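Local atomic coordinates of PaaX domain-containing protein, C-domain protein (Mycobacterium tuberculosis, PDB entry 3KFW), a protein that is of unknown function but probably acts as a DNA-binding transcriptional regulator of the PaaX type. Residues T4-V9 / T45-A50. Residues are numbered along the deposited sequence; the frame is centred on the assembly and turned at random.
Sequences TARSVV and TRMVGA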
loop_
_atom_site.group_PDB
_atom_site.type_symbol
_atom_site.label_atom_id
_atom_site.label_comp_id
_atom_site.label_asym_id
_atom_site.label_seq_id
_atom_site.Cartn_x
_atom_site.Cartn_y
_atom_site.Cartn_z
ATOM N N THR A 4 -33.808 20.854 -14.842
ATOM C CA THR A 4 -33.712 20.819 -16.320
ATOM C C THR A 4 -34.867 20.028 -16.811
ATOM O O THR A 4 -35.310 19.146 -16.093
ATOM C CB THR A 4 -32.390 20.165 -16.878
ATOM O OG1 THR A 4 -32.494 18.729 -16.871
ATOM C CG2 THR A 4 -31.159 20.638 -16.097
ATOM N N ALA A 5 -35.326 20.335 -18.026
ATOM C CA ALA A 5 -36.540 19.762 -18.614
ATOM C C ALA A 5 -36.712 18.241 -18.411
ATOM O O ALA A 5 -37.726 17.793 -17.908
ATOM C CB ALA A 5 -36.638 20.123 -20.096
ATOM N N ARG A 6 -35.707 17.463 -18.782
ATOM C CA ARG A 6 -35.734 16.024 -18.632
ATOM C C ARG A 6 -35.938 15.565 -17.168
ATOM O O ARG A 6 -36.871 14.826 -16.853
ATOM C CB ARG A 6 -34.462 15.411 -19.248
ATOM C CG ARG A 6 -34.204 14.027 -18.706
ATOM C CD ARG A 6 -33.219 13.182 -19.458
ATOM N NE ARG A 6 -32.794 12.175 -18.494
ATOM C CZ ARG A 6 -32.445 10.932 -18.785
ATOM N NH1 ARG A 6 -32.466 10.518 -20.041
ATOM N NH2 ARG A 6 -32.070 10.111 -17.804
ATOM N N SER A 7 -35.073 16.027 -16.271
ATOM C CA SER A 7 -35.157 15.599 -14.895
ATOM C C SER A 7 -36.428 16.096 -14.197
ATOM O O SER A 7 -36.926 15.433 -13.280
ATOM C CB SER A 7 -33.866 15.894 -14.123
ATOM O OG SER A 7 -33.950 17.114 -13.437
ATOM N N VAL A 8 -36.990 17.220 -14.629
ATOM C CA VAL A 8 -38.301 17.555 -14.082
ATOM C C VAL A 8 -39.481 16.779 -14.642
ATOM O O VAL A 8 -40.430 16.563 -13.870
ATOM C CB VAL A 8 -38.646 19.059 -13.956
ATOM C CG1 VAL A 8 -37.447 20.008 -14.227
ATOM C CG2 VAL A 8 -39.893 19.409 -14.761
ATOM N N VAL A 9 -39.463 16.346 -15.930
ATOM C CA VAL A 9 -40.539 15.409 -16.357
ATOM C C VAL A 9 -40.353 14.072 -15.675
ATOM O O VAL A 9 -41.333 13.440 -15.333
ATOM C CB VAL A 9 -40.868 15.279 -17.909
ATOM C CG1 VAL A 9 -40.435 16.521 -18.682
ATOM C CG2 VAL A 9 -40.331 13.988 -18.535
ATOM N N THR A 45 -40.138 14.976 -27.093
ATOM C CA THR A 45 -39.669 14.400 -28.349
ATOM C C THR A 45 -38.211 13.912 -28.259
ATOM O O THR A 45 -37.895 12.787 -28.668
ATOM C CB THR A 45 -39.882 15.385 -29.557
ATOM O OG1 THR A 45 -41.253 15.836 -29.579
ATOM C CG2 THR A 45 -39.555 14.697 -30.896
ATOM N N ARG A 46 -37.319 14.731 -27.704
ATOM C CA ARG A 46 -35.938 14.267 -27.527
ATOM C C ARG A 46 -35.850 12.976 -26.662
ATOM O O ARG A 46 -35.113 12.038 -27.003
ATOM C CB ARG A 46 -35.074 15.372 -26.980
ATOM C CG ARG A 46 -33.607 15.047 -26.956
ATOM C CD ARG A 46 -32.890 16.162 -26.244
ATOM N NE ARG A 46 -33.177 17.410 -26.931
ATOM C CZ ARG A 46 -32.269 18.163 -27.546
ATOM N NH1 ARG A 46 -32.647 19.283 -28.148
ATOM N NH2 ARG A 46 -30.984 17.819 -27.539
HETATM N N MSE A 47 -36.626 12.920 -25.575
HETATM C CA MSE A 47 -36.552 11.807 -24.629
HETATM C C MSE A 47 -37.030 10.485 -25.215
HETATM O O MSE A 47 -36.352 9.458 -25.034
HETATM C CB MSE A 47 -37.345 12.131 -23.391
HETATM C CG MSE A 47 -36.609 13.011 -22.407
HETATM SE SE MSE A 47 -37.805 13.571 -20.933
HETATM C CE MSE A 47 -38.534 15.187 -21.667
ATOM N N VAL A 48 -38.197 10.529 -25.888
ATOM C CA VAL A 48 -38.745 9.450 -26.711
ATOM C C VAL A 48 -37.749 8.949 -27.742
ATOM O O VAL A 48 -37.705 7.757 -28.019
ATOM C CB VAL A 48 -40.004 9.906 -27.502
ATOM C CG1 VAL A 48 -40.357 8.889 -28.567
ATOM C CG2 VAL A 48 -41.186 10.092 -26.596
ATOM N N GLY A 49 -36.991 9.863 -28.344
ATOM C CA GLY A 49 -35.999 9.503 -29.356
ATOM C C GLY A 49 -34.787 8.829 -28.745
ATOM O O GLY A 49 -34.171 7.960 -29.359
ATOM N N ALA A 50 -34.459 9.228 -27.516
ATOM C CA ALA A 50 -33.279 8.727 -26.806
ATOM C C ALA A 50 -33.588 7.473 -25.951
ATOM O O ALA A 50 -32.711 6.970 -25.224
ATOM C CB ALA A 50 -32.685 9.845 -25.951
#
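Arg6 brings its aliphatic root, not its flat end, to Met47: the guanidinium lays neither a face nor an edge on segment 45-50. With CG anti to the backbone N (chi1 160°) and the chain extended as far as NE, the planar group is carried level with the last turn of helix 37-49, well to one side of it. In that position NH1 makes a salt bridge to Asp52, while NH2 lies near the like-charged Arg69, a closeness that the carboxylate may help to offset. At the root of the side chain, Arg6 CA lies 3.9 Å from Met47 SE and Arg6 CB 4.2 Å from the same selenium.

Met47, here selenomethionine, is the one side chain of segment 45-50 that crosses to segment 4-9. It runs out straight to SE and then bends (chi3 -89°), which turns the terminal methyl onto Val9. The two side chains meet tip to tip: Val9 CG2 is 3.5 Å from Met47 SE, and Met47 CE sits 3.8 Å from both Val9 CG1 and Val9 CG2, the selenium thus lying against one branch and its methyl against both.

Helices 5-13 and 37-49 are the first and third of a winged helix-turn-helix domain, with strands 53-56 and 59-62 as its wing; helix 37-49 is probably the recognition helix. At Arg6 and Met47 the backbones come within 7.4 Å, CA to CA. No hydrogen bond joins the segments. Val9 also packs on Leu40 and Met47 on Leu53 of the wing, so the apolar layer continues along the third helix and into the hairpin. Thr4, the N-cap of helix 5-13, rests on Val186 of the second subunit.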